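Local coordinates for succinate--CoA ligase subunit alpha (Campylobacter jejuni, PDB 6MEL), which forms the alpha chain of a two-protein ligase of the succinate--CoA ligase family, pairing a Rossmann-like CoA-binding domain with a CoA-ligase domain, at residues Gln196-Ile210 / Ile222-Gly236. Sequence-based numbering, arbitrary orientation.
Sequences QKDDETKAIVMIGEI and IKENISKPVVAFIAG
K228 NZ is gripped by backbone carbonyls at the end of helix 188-197 and in the turn that follows. It donates to T201 O at 2.9 Å, tilted only 18° from that carbonyl plane, and to Q196 O at 3.0 Å from well above the plane. F195 O and water 1 accept from it too, so the three N-H of the ammonium must be shared among these acceptors. Water 1 also donates to D199 OD1, a bridge between carboxylate and ammonium. The lysine chain is extended beyond CG, which carries the charge across to the helix end and the type I turn D198-T201. Q196 returns the grip: its OE1 takes K228 N in the carbonyl plane, on a lone pair, with a nearly straight N-H...O angle of 175°, while S227 N (2.9 Å) comes from above that plane. The glutamine CG lies anti to the backbone N and the chain then bends at chi2, bringing the amide to S227 and K228. D198 shapes the receiving turn, its OD1 accepting E200 N in an Asx turn.

Beyond this polar end, strands 203-209 and 230-235 run parallel, 19° between their axes, with backbone bonds alternating from I204 N to P229 O through A235 N to G208 O. M206 CG lies 3.6 Å from A232 CB, and its SD reaches I222 CD1 at 3.9 Å, tying the strand pair to helix 214-225. On the other sheet face V205 CG2 meets V231 CB at 4.3 Å. Strand 203-209, helix 214-225 and strand 230-235 form a beta-alpha-beta unit. Strand 148-152 flanks 203-209 on its far side, L192 and F195 of helix 188-197 pack on I204, and helix 280-288 covers V231.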
# COMPACT_ATOMS: atom_id res chain seq x y z
N GLN A 196 4.36 -20.42 19.49
CA GLN A 196 4.49 -21.86 19.64
C GLN A 196 5.28 -22.15 20.93
O GLN A 196 4.96 -23.08 21.63
CB GLN A 196 5.19 -22.44 18.41
CG GLN A 196 5.48 -23.94 18.47
CD GLN A 196 4.21 -24.75 18.48
OE1 GLN A 196 3.29 -24.52 17.69
NE2 GLN A 196 4.11 -25.70 19.39
N LYS A 197 6.28 -21.32 21.24
CA LYS A 197 7.10 -21.46 22.47
C LYS A 197 6.42 -20.86 23.71
O LYS A 197 6.93 -21.03 24.76
CB LYS A 197 8.42 -20.71 22.32
CG LYS A 197 9.38 -21.24 21.26
CD LYS A 197 10.76 -20.62 21.39
CE LYS A 197 10.98 -19.46 20.44
NZ LYS A 197 11.48 -19.96 19.14
N ASP A 198 5.35 -20.06 23.57
CA ASP A 198 4.69 -19.40 24.68
C ASP A 198 3.62 -20.36 25.22
O ASP A 198 2.59 -20.64 24.55
CB ASP A 198 4.07 -18.06 24.23
CG ASP A 198 3.12 -17.47 25.27
OD1 ASP A 198 3.31 -17.82 26.42
OD2 ASP A 198 2.20 -16.68 24.91
N ASP A 199 3.85 -20.85 26.44
CA ASP A 199 2.93 -21.81 27.08
C ASP A 199 1.55 -21.19 27.33
O ASP A 199 0.62 -21.91 27.36
CB ASP A 199 3.48 -22.35 28.40
CG ASP A 199 4.62 -23.33 28.22
OD1 ASP A 199 4.88 -23.74 27.07
OD2 ASP A 199 5.26 -23.66 29.24
N GLU A 200 1.42 -19.87 27.48
CA GLU A 200 0.12 -19.24 27.72
C GLU A 200 -0.70 -19.19 26.43
O GLU A 200 -1.88 -18.90 26.49
CB GLU A 200 0.27 -17.81 28.28
CG GLU A 200 1.23 -17.69 29.47
CD GLU A 200 0.92 -18.70 30.56
OE1 GLU A 200 -0.23 -18.67 31.02
OE2 GLU A 200 1.78 -19.58 30.88
N THR A 201 -0.09 -19.41 25.26
CA THR A 201 -0.87 -19.30 24.04
C THR A 201 -1.29 -20.71 23.58
O THR A 201 -0.44 -21.59 23.47
CB THR A 201 -0.11 -18.51 22.97
OG1 THR A 201 0.11 -17.16 23.39
CG2 THR A 201 -0.85 -18.53 21.65
N LYS A 202 -2.58 -20.92 23.31
CA LYS A 202 -3.04 -22.25 22.83
C LYS A 202 -3.49 -22.22 21.37
O LYS A 202 -3.66 -23.26 20.76
CB LYS A 202 -4.18 -22.73 23.72
CG LYS A 202 -3.69 -22.94 25.13
CD LYS A 202 -4.71 -23.54 26.02
CE LYS A 202 -4.06 -24.21 27.22
NZ LYS A 202 -4.88 -23.97 28.44
N ALA A 203 -3.71 -21.04 20.81
CA ALA A 203 -4.16 -20.94 19.43
C ALA A 203 -3.76 -19.57 18.91
O ALA A 203 -3.58 -18.66 19.70
CB ALA A 203 -5.64 -21.15 19.37
N ILE A 204 -3.59 -19.46 17.60
CA ILE A 204 -3.21 -18.21 16.99
C ILE A 204 -4.18 -17.85 15.88
O ILE A 204 -4.51 -18.71 15.03
CB ILE A 204 -1.77 -18.27 16.44
CG1 ILE A 204 -0.76 -18.70 17.51
CG2 ILE A 204 -1.40 -16.93 15.87
CD1 ILE A 204 -0.27 -20.09 17.34
N VAL A 205 -4.62 -16.59 15.88
CA VAL A 205 -5.35 -16.00 14.76
C VAL A 205 -4.35 -15.17 13.93
O VAL A 205 -3.72 -14.26 14.46
CB VAL A 205 -6.50 -15.12 15.26
CG1 VAL A 205 -7.22 -14.41 14.11
CG2 VAL A 205 -7.50 -15.92 16.10
N MET A 206 -4.28 -15.45 12.63
CA MET A 206 -3.51 -14.66 11.70
C MET A 206 -4.49 -13.94 10.76
O MET A 206 -5.41 -14.54 10.20
CB MET A 206 -2.45 -15.47 10.93
CG MET A 206 -2.99 -16.59 10.09
SD MET A 206 -1.66 -17.46 9.23
CE MET A 206 -1.36 -16.40 7.82
N ILE A 207 -4.31 -12.61 10.66
CA ILE A 207 -5.14 -11.75 9.82
C ILE A 207 -4.23 -11.16 8.74
O ILE A 207 -3.26 -10.48 9.07
CB ILE A 207 -5.82 -10.60 10.59
CG1 ILE A 207 -6.54 -11.06 11.87
CG2 ILE A 207 -6.76 -9.84 9.67
CD1 ILE A 207 -7.80 -11.82 11.61
N GLY A 208 -4.56 -11.44 7.47
CA GLY A 208 -3.77 -10.97 6.38
C GLY A 208 -4.60 -10.16 5.43
O GLY A 208 -5.78 -9.88 5.72
N GLU A 209 -3.98 -9.81 4.31
CA GLU A 209 -4.65 -9.14 3.23
C GLU A 209 -3.88 -9.34 1.92
O GLU A 209 -2.78 -9.90 1.91
CB GLU A 209 -4.89 -7.67 3.57
CG GLU A 209 -3.66 -6.84 3.80
CD GLU A 209 -3.91 -5.49 4.48
OE1 GLU A 209 -4.67 -5.45 5.45
OE2 GLU A 209 -3.30 -4.48 4.03
N ILE A 210 -4.51 -8.90 0.84
CA ILE A 210 -3.94 -8.90 -0.49
C ILE A 210 -2.56 -8.24 -0.47
O ILE A 210 -2.29 -7.32 0.31
CB ILE A 210 -4.86 -8.17 -1.47
CG1 ILE A 210 -5.23 -6.78 -0.98
CG2 ILE A 210 -6.10 -9.00 -1.77
CD1 ILE A 210 -5.70 -5.87 -2.13
N ILE A 222 3.77 -23.30 8.64
CA ILE A 222 2.88 -23.74 9.73
C ILE A 222 2.83 -25.28 9.78
O ILE A 222 3.05 -25.91 10.83
CB ILE A 222 1.48 -23.09 9.59
CG1 ILE A 222 1.53 -21.61 10.00
CG2 ILE A 222 0.44 -23.84 10.41
CD1 ILE A 222 0.45 -20.78 9.37
N LYS A 223 2.57 -25.90 8.63
CA LYS A 223 2.49 -27.35 8.56
C LYS A 223 3.75 -27.99 9.16
O LYS A 223 3.64 -28.89 9.92
CB LYS A 223 2.35 -27.78 7.10
CG LYS A 223 2.22 -29.29 6.90
CD LYS A 223 0.95 -29.82 7.51
CE LYS A 223 0.65 -31.22 7.02
NZ LYS A 223 -0.03 -32.01 8.06
N GLU A 224 4.92 -27.47 8.81
CA GLU A 224 6.18 -28.05 9.18
C GLU A 224 6.61 -27.66 10.60
O GLU A 224 7.40 -28.36 11.17
CB GLU A 224 7.25 -27.69 8.15
CG GLU A 224 7.15 -28.58 6.91
CD GLU A 224 7.89 -28.11 5.66
OE1 GLU A 224 8.75 -27.23 5.77
OE2 GLU A 224 7.59 -28.65 4.57
N ASN A 225 6.14 -26.55 11.18
CA ASN A 225 6.80 -26.07 12.40
C ASN A 225 5.84 -25.75 13.54
O ASN A 225 6.29 -25.59 14.65
CB ASN A 225 7.65 -24.83 12.13
CG ASN A 225 8.75 -25.11 11.15
OD1 ASN A 225 9.80 -25.59 11.53
ND2 ASN A 225 8.50 -24.88 9.87
N ILE A 226 4.55 -25.54 13.26
CA ILE A 226 3.65 -24.97 14.25
C ILE A 226 2.55 -26.01 14.51
O ILE A 226 1.70 -26.24 13.66
CB ILE A 226 3.05 -23.64 13.74
CG1 ILE A 226 4.14 -22.66 13.30
CG2 ILE A 226 2.13 -23.02 14.77
CD1 ILE A 226 4.96 -22.10 14.44
N SER A 227 2.51 -26.56 15.73
CA SER A 227 1.50 -27.58 16.03
C SER A 227 0.28 -26.98 16.73
O SER A 227 -0.78 -27.59 16.78
CB SER A 227 2.14 -28.70 16.84
OG SER A 227 2.56 -28.18 18.08
N LYS A 228 0.40 -25.78 17.30
CA LYS A 228 -0.78 -25.08 17.81
C LYS A 228 -1.70 -24.73 16.65
O LYS A 228 -1.25 -24.44 15.54
CB LYS A 228 -0.39 -23.84 18.61
CG LYS A 228 0.43 -24.20 19.84
CD LYS A 228 0.76 -23.08 20.79
CE LYS A 228 1.63 -23.58 21.93
NZ LYS A 228 2.20 -22.45 22.71
N PRO A 229 -3.03 -24.82 16.86
CA PRO A 229 -4.00 -24.47 15.83
C PRO A 229 -3.91 -23.00 15.41
O PRO A 229 -3.73 -22.11 16.27
CB PRO A 229 -5.39 -24.70 16.44
CG PRO A 229 -5.13 -25.38 17.77
CD PRO A 229 -3.67 -25.27 18.10
N VAL A 230 -4.11 -22.77 14.11
CA VAL A 230 -4.07 -21.48 13.50
C VAL A 230 -5.37 -21.23 12.74
O VAL A 230 -5.80 -22.07 11.92
CB VAL A 230 -2.87 -21.37 12.55
CG1 VAL A 230 -2.90 -20.02 11.84
CG2 VAL A 230 -1.57 -21.58 13.29
N VAL A 231 -5.97 -20.06 13.01
CA VAL A 231 -7.12 -19.56 12.31
C VAL A 231 -6.62 -18.41 11.44
O VAL A 231 -5.90 -17.56 11.96
CB VAL A 231 -8.19 -19.06 13.29
CG1 VAL A 231 -9.31 -18.30 12.59
CG2 VAL A 231 -8.77 -20.19 14.12
N ALA A 232 -7.07 -18.35 10.18
CA ALA A 232 -6.68 -17.29 9.25
C ALA A 232 -7.91 -16.65 8.63
O ALA A 232 -8.89 -17.32 8.26
CB ALA A 232 -5.76 -17.77 8.17
N PHE A 233 -7.85 -15.31 8.55
CA PHE A 233 -8.75 -14.53 7.73
C PHE A 233 -7.88 -13.64 6.84
O PHE A 233 -7.03 -12.92 7.36
CB PHE A 233 -9.73 -13.68 8.54
CG PHE A 233 -10.56 -12.77 7.66
CD1 PHE A 233 -11.61 -13.28 6.91
CD2 PHE A 233 -10.22 -11.45 7.45
CE1 PHE A 233 -12.33 -12.48 6.03
CE2 PHE A 233 -10.92 -10.65 6.56
CZ PHE A 233 -11.97 -11.17 5.84
N ILE A 234 -8.11 -13.67 5.53
CA ILE A 234 -7.37 -12.94 4.56
C ILE A 234 -8.34 -11.96 3.92
O ILE A 234 -9.18 -12.36 3.17
CB ILE A 234 -6.73 -13.83 3.47
CG1 ILE A 234 -5.91 -14.99 4.06
CG2 ILE A 234 -5.88 -12.97 2.54
CD1 ILE A 234 -4.80 -14.56 5.03
N ALA A 235 -8.17 -10.66 4.19
CA ALA A 235 -9.07 -9.64 3.63
C ALA A 235 -8.76 -9.37 2.15
O ALA A 235 -7.61 -9.40 1.72
CB ALA A 235 -8.88 -8.38 4.43
N GLY A 236 -9.79 -9.03 1.38
CA GLY A 236 -9.59 -8.57 -0.01
C GLY A 236 -10.04 -9.54 -1.09
O GLY A 236 -9.68 -9.36 -2.23
O HOH W 1 4.16 -23.74 24.30